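Local coordinates for antifreeze protein (Leucosporidium, PDB 3UYU) that binds to the surface of ice crystals and inhibits their growth, conferring freeze tolerance with low thermal hysteresis activity, at residues A[182-187]-A[202-207]; A[196-201]-A[214-219]. The protein carries 2 engineered substitutions. One frame throughout, in Å; residues are numbered along the deposited sequence.

Interaction 1: residues A[182-187]-A[202-207]; sequences GAHFEG and SLNGRV
His184 and Ser202 begin a row of side-chain hydrogen bonds that crosses between two parallel strands twice. The ND1 of His184 lies 2.8 Å from Ser202 OG, which sits at the ring edge; the pair is hydrogen-bonded, and either could be the donor. At the far end of the same ring, His184 NE2 donates to Glu186 OE2 at 2.7 Å, within the ring plane and on the anti lone pair of the oxygen. Asn204 ND2 then reaches the same OE2 from the neighbouring strand, 2.9 Å away on its syn side but 26° out of the carboxylate plane. This second bond is less straight, at 139°, and the amide stands nearly upright to the carboxylate. The Glu186 chain bends at chi2 (-83°), which turns its carboxylate back toward the histidine. With both nitrogens bonded, the imidazole is held against rotation. Without the carboxylate, as with an alanine here, His184 NE2 and Asn204 ND2 would probably lose their shared acceptor, and the asparagine amide would be freer to turn.

The segments are matching parts of consecutive coils of the right-handed beta-helix. Their backbones form a parallel ladder: Ser202 N donates to Ala183 O, Phe185 N to Ser202 O, Asn204 N to Phe185 O and Gly187 N to Asn204 O. Phe185 and Leu203 lie side by side on the face opposite His184, Glu186, Ser202 and Asn204. Phe185 CD1 meets Leu203 CD1 at 3.4 Å, and the ring also meets Phe158 and Phe171 of the interior. Both coils turn a corner at the end of the ladder. There Gly187 O lies 3.2 Å from Gly205 CA in a CA-H...O contact, and a side chain on Gly205 would collide with that oxygen. Arg206 N makes a weak bond to Gly187 O, while its side-chain NH1 is hydrogen-bonded to Phe14 O.

Interaction 2: residues A[196-201]-A[214-219]; sequences TLQTGS and ALQKAT
Leu197 is bonded through both its N and its O to segment 214-219. Its N donates to Ala214 O at 2.7 Å, and its O accepts from Gln216 N at 2.8 Å. These bonds pair the parallel strands of adjacent coils. Beyond them the chain leaves the strand in a type II turn from Gln198 to Ser201. Gly200 N donates to Gln216 O, and Thr219 N donates to Ser201 O, so backbone bonding continues past the strand ends. Within the turn, Gln198 O takes both Ser201 N and Ser201 OG.

Among the polar side chains, Gln216 does most. Its CG lies anti to the carbonyl carbon (chi1 -68°) and the chain then extends alongside Gln198. OE1 accepts a weak bond from Thr199 N at 3.2 Å. The CG2 methyl of Thr199 comes within 3.4 Å of Gln216 OE1. The amide NE2 lies 3.7 Å from Thr196 CG2.

Apolar contacts lie on the inner face. Leu197 CB meets Ala218 CB at 3.7 Å, and Leu197 CD1 meets Leu215 CD2 at 3.9 Å.

One water bridges the two segments: it donates to Lys217 O and Ser201 O and accepts from Thr219 OG1. Lys217 NZ is hydrogen-bonded to Pro26 O.

Thr196 and Ala214 share the outer face of this sheet, and Ala214 is an inferred ice-binding site. Backbone bonds hold the two residues in register, so a methyl and a hydroxyl-bearing side chain lie next to each other. This partly exposed pair is consistent with a place in the ice-binding surface, where Ala214 probably belongs.

How the interactions relate
Interactions 1 and 2 join parts of three consecutive coils of the beta-helix, and their centres lie about 10 Å apart. Segment 196-201 runs straight into 202-207, so one coil serves both contacts. The turns stack through Gly182 N and Thr199 O, 2.9 Å apart, a probable hydrogen bond. Where the next strands begin, Ser202 CB packs against Thr219 CB at 3.9 Å. The two contacts sit on different faces of the solenoid. Interaction 2 includes Ala214, whose side chain is about 8 Å from that of Thr45, another inferred ice-binding site. Interaction 1 lies farther from such sites; the side chain of Phe185 is about 12 Å from that of Ser127.

Interaction 1: residues A[182-187]-A[202-207]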
loop_
_atom_site.group_PDB
_atom_site.type_symbol
_atom_site.label_atom_id
_atom_site.label_comp_id
_atom_site.label_asym_id
_atom_site.label_seq_id
_atom_site.Cartn_x
_atom_site.Cartn_y
_atom_site.Cartn_z
ATOM N N GLY A 182 -31.280 -12.652 -5.051
ATOM C CA GLY A 182 -31.622 -12.720 -3.606
ATOM C C GLY A 182 -30.744 -13.625 -2.759
ATOM O O GLY A 182 -31.102 -13.924 -1.610
ATOM N N ALA A 183 -29.615 -14.058 -3.292
ATOM C CA ALA A 183 -28.659 -14.860 -2.518
ATOM C C ALA A 183 -27.870 -13.940 -1.583
ATOM O O ALA A 183 -27.842 -12.732 -1.744
ATOM C CB ALA A 183 -27.686 -15.617 -3.422
ATOM N N HIS A 184 -27.341 -14.550 -0.521
ATOM C CA HIS A 184 -26.541 -13.786 0.474
ATOM C C HIS A 184 -25.164 -14.420 0.652
ATOM O O HIS A 184 -25.035 -15.585 1.061
ATOM C CB HIS A 184 -27.232 -13.742 1.844
ATOM C CG HIS A 184 -26.386 -13.060 2.859
ATOM N ND1 HIS A 184 -26.200 -11.691 2.860
ATOM C CD2 HIS A 184 -25.594 -13.571 3.811
ATOM C CE1 HIS A 184 -25.322 -11.386 3.798
ATOM N NE2 HIS A 184 -24.926 -12.511 4.383
ATOM N N PHE A 185 -24.125 -13.625 0.343
ATOM C CA PHE A 185 -22.732 -14.000 0.454
ATOM C C PHE A 185 -22.080 -13.364 1.685
ATOM O O PHE A 185 -22.449 -12.262 2.112
ATOM C CB PHE A 185 -22.069 -13.491 -0.846
ATOM C CG PHE A 185 -20.676 -14.076 -1.113
ATOM C CD1 PHE A 185 -19.523 -13.465 -0.568
ATOM C CD2 PHE A 185 -20.532 -15.178 -1.945
ATOM C CE1 PHE A 185 -18.204 -13.990 -0.823
ATOM C CE2 PHE A 185 -19.241 -15.702 -2.203
ATOM C CZ PHE A 185 -18.105 -15.115 -1.645
ATOM N N GLU A 186 -21.115 -14.104 2.248
ATOM C CA GLU A 186 -20.240 -13.596 3.344
ATOM C C GLU A 186 -18.765 -13.822 2.923
ATOM O O GLU A 186 -18.387 -14.943 2.625
ATOM C CB GLU A 186 -20.445 -14.399 4.648
ATOM C CG GLU A 186 -21.789 -14.188 5.287
ATOM C CD GLU A 186 -21.877 -12.930 6.169
ATOM O OE1 GLU A 186 -20.895 -12.594 6.830
ATOM O OE2 GLU A 186 -22.971 -12.297 6.207
ATOM N N GLY A 187 -17.970 -12.760 3.005
ATOM C CA GLY A 187 -16.522 -12.950 2.760
ATOM C C GLY A 187 -15.964 -11.911 1.800
ATOM O O GLY A 187 -16.662 -11.049 1.242
ATOM N N SER A 202 -27.203 -9.858 -1.701
ATOM C CA SER A 202 -26.486 -9.104 -0.654
ATOM C C SER A 202 -25.199 -9.808 -0.304
ATOM O O SER A 202 -25.050 -11.014 -0.492
ATOM C CB SER A 202 -27.380 -8.948 0.590
ATOM O OG SER A 202 -27.746 -10.215 1.110
ATOM N N LEU A 203 -24.241 -9.009 0.177
ATOM C CA LEU A 203 -22.889 -9.492 0.467
ATOM C C LEU A 203 -22.363 -8.680 1.616
ATOM O O LEU A 203 -22.353 -7.439 1.580
ATOM C CB LEU A 203 -21.970 -9.293 -0.766
ATOM C CG LEU A 203 -20.567 -9.951 -0.727
ATOM C CD1 LEU A 203 -20.166 -10.515 -2.092
ATOM C CD2 LEU A 203 -19.524 -8.953 -0.206
ATOM N N ASN A 204 -21.947 -9.404 2.669
ATOM C CA ASN A 204 -21.223 -8.748 3.730
ATOM C C ASN A 204 -19.766 -9.165 3.606
ATOM O O ASN A 204 -19.420 -10.335 3.716
ATOM C CB ASN A 204 -21.725 -9.151 5.141
ATOM C CG ASN A 204 -23.180 -8.753 5.411
ATOM O OD1 ASN A 204 -23.716 -7.765 4.914
ATOM N ND2 ASN A 204 -23.786 -9.510 6.309
ATOM N N GLY A 205 -18.943 -8.153 3.357
ATOM C CA GLY A 205 -17.539 -8.467 2.882
ATOM C C GLY A 205 -17.112 -7.354 1.944
ATOM O O GLY A 205 -17.422 -6.173 2.153
ATOM N N ARG A 206 -16.332 -7.743 0.907
ATOM C CA ARG A 206 -15.892 -6.857 -0.136
ATOM C C ARG A 206 -15.789 -7.614 -1.463
ATOM O O ARG A 206 -15.657 -8.840 -1.476
ATOM C CB ARG A 206 -14.452 -6.379 0.157
ATOM C CG ARG A 206 -14.229 -5.847 1.481
ATOM C CD ARG A 206 -12.640 -5.750 1.472
ATOM N NE ARG A 206 -12.422 -5.636 2.849
ATOM C CZ ARG A 206 -12.700 -4.540 3.517
ATOM N NH1 ARG A 206 -13.192 -3.438 2.886
ATOM N NH2 ARG A 206 -12.510 -4.489 4.817
ATOM N N VAL A 207 -15.825 -6.838 -2.561
ATOM C CA VAL A 207 -15.695 -7.355 -3.917
ATOM C C VAL A 207 -14.483 -6.692 -4.605
ATOM O O VAL A 207 -14.477 -5.497 -4.787
ATOM C CB VAL A 207 -16.972 -7.134 -4.745
ATOM C CG1 VAL A 207 -16.832 -7.734 -6.146
ATOM C CG2 VAL A 207 -18.184 -7.792 -4.010
HETATM O O HOH W 1 -30.182 -10.972 -0.314
#

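Interaction 2: residues A[196-201]-A[214-219]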
loop_
_atom_site.group_PDB
_atom_site.type_symbol
_atom_site.label_atom_id
_atom_site.label_comp_id
_atom_site.label_asym_id
_atom_site.label_seq_id
_atom_site.Cartn_x
_atom_site.Cartn_y
_atom_site.Cartn_z
ATOM N N THR A 196 -20.888 -10.599 -10.931
ATOM C CA THR A 196 -22.260 -10.073 -11.024
ATOM C C THR A 196 -23.007 -10.412 -9.755
ATOM O O THR A 196 -23.042 -11.595 -9.405
ATOM C CB THR A 196 -22.993 -10.779 -12.167
ATOM O OG1 THR A 196 -22.247 -10.532 -13.379
ATOM C CG2 THR A 196 -24.433 -10.222 -12.366
ATOM N N LEU A 197 -23.562 -9.384 -9.138
ATOM C CA LEU A 197 -24.437 -9.613 -7.997
ATOM C C LEU A 197 -25.847 -9.448 -8.559
ATOM O O LEU A 197 -26.248 -8.322 -8.848
ATOM C CB LEU A 197 -24.177 -8.662 -6.813
ATOM C CG LEU A 197 -22.791 -8.769 -6.116
ATOM C CD1 LEU A 197 -22.986 -8.042 -4.752
ATOM C CD2 LEU A 197 -22.025 -10.051 -6.057
ATOM N N GLN A 198 -26.534 -10.567 -8.743
ATOM C CA GLN A 198 -27.851 -10.515 -9.399
ATOM C C GLN A 198 -28.939 -9.913 -8.494
ATOM O O GLN A 198 -28.820 -9.804 -7.268
ATOM C CB GLN A 198 -28.258 -11.880 -10.000
ATOM C CG GLN A 198 -27.252 -12.466 -11.102
ATOM C CD GLN A 198 -27.665 -13.786 -11.712
ATOM O OE1 GLN A 198 -28.196 -14.668 -11.056
ATOM N NE2 GLN A 198 -27.382 -13.952 -12.986
ATOM N N THR A 199 -30.045 -9.578 -9.154
ATOM C CA THR A 199 -31.117 -8.809 -8.539
ATOM C C THR A 199 -31.474 -9.185 -7.111
ATOM O O THR A 199 -31.834 -10.347 -6.789
ATOM C CB THR A 199 -32.330 -8.534 -9.493
ATOM O OG1 THR A 199 -33.574 -8.351 -8.829
ATOM C CG2 THR A 199 -32.206 -9.174 -10.816
ATOM N N GLY A 200 -31.259 -8.166 -6.274
ATOM C CA GLY A 200 -31.609 -8.184 -4.812
ATOM C C GLY A 200 -30.733 -9.118 -3.963
ATOM O O GLY A 200 -31.099 -9.457 -2.816
ATOM N N SER A 201 -29.574 -9.541 -4.478
ATOM C CA SER A 201 -28.578 -10.229 -3.638
ATOM C C SER A 201 -27.880 -9.268 -2.692
ATOM O O SER A 201 -27.994 -8.074 -2.826
ATOM C CB SER A 201 -27.562 -10.920 -4.523
ATOM O OG SER A 201 -26.915 -9.937 -5.332
ATOM N N ALA A 214 -20.711 -6.040 -11.821
ATOM C CA ALA A 214 -22.049 -5.609 -12.123
ATOM C C ALA A 214 -22.989 -5.862 -10.935
ATOM O O ALA A 214 -23.057 -7.012 -10.426
ATOM C CB ALA A 214 -22.555 -6.342 -13.367
ATOM N N LEU A 215 -23.671 -4.804 -10.508
ATOM C CA LEU A 215 -24.623 -4.877 -9.374
ATOM C C LEU A 215 -26.037 -4.803 -9.974
ATOM O O LEU A 215 -26.303 -3.932 -10.803
ATOM C CB LEU A 215 -24.456 -3.706 -8.469
ATOM C CG LEU A 215 -23.013 -3.661 -7.919
ATOM C CD1 LEU A 215 -22.996 -2.430 -7.143
ATOM C CD2 LEU A 215 -22.569 -4.946 -7.099
ATOM N N GLN A 216 -26.921 -5.674 -9.521
ATOM C CA GLN A 216 -28.359 -5.620 -9.922
ATOM C C GLN A 216 -29.191 -5.442 -8.629
ATOM O O GLN A 216 -29.438 -6.426 -7.891
ATOM C CB GLN A 216 -28.698 -6.907 -10.656
ATOM C CG GLN A 216 -28.047 -7.092 -11.987
ATOM C CD GLN A 216 -28.259 -8.469 -12.617
ATOM O OE1 GLN A 216 -29.057 -9.324 -12.145
ATOM N NE2 GLN A 216 -27.521 -8.722 -13.707
ATOM N N LYS A 217 -29.545 -4.200 -8.320
ATOM C CA LYS A 217 -30.341 -3.891 -7.099
ATOM C C LYS A 217 -29.707 -4.620 -5.896
ATOM O O LYS A 217 -30.360 -5.344 -5.105
ATOM C CB LYS A 217 -31.821 -4.334 -7.272
ATOM C CG LYS A 217 -32.456 -3.611 -8.383
ATOM C CD LYS A 217 -33.979 -3.824 -8.391
ATOM C CE LYS A 217 -34.625 -3.223 -9.612
ATOM N NZ LYS A 217 -34.906 -1.837 -9.266
ATOM N N ALA A 218 -28.392 -4.430 -5.735
ATOM C CA ALA A 218 -27.630 -5.347 -4.845
ATOM C C ALA A 218 -27.084 -4.584 -3.650
ATOM O O ALA A 218 -26.845 -3.357 -3.718
ATOM C CB ALA A 218 -26.481 -5.980 -5.580
ATOM N N THR A 219 -26.894 -5.305 -2.547
ATOM C CA THR A 219 -26.402 -4.734 -1.307
ATOM C C THR A 219 -25.009 -5.285 -1.016
ATOM O O THR A 219 -24.788 -6.500 -1.145
ATOM C CB THR A 219 -27.342 -5.172 -0.206
ATOM O OG1 THR A 219 -28.604 -4.474 -0.425
ATOM C CG2 THR A 219 -26.803 -4.888 1.160
HETATM O O HOH W 2 -30.280 -5.755 -2.424
#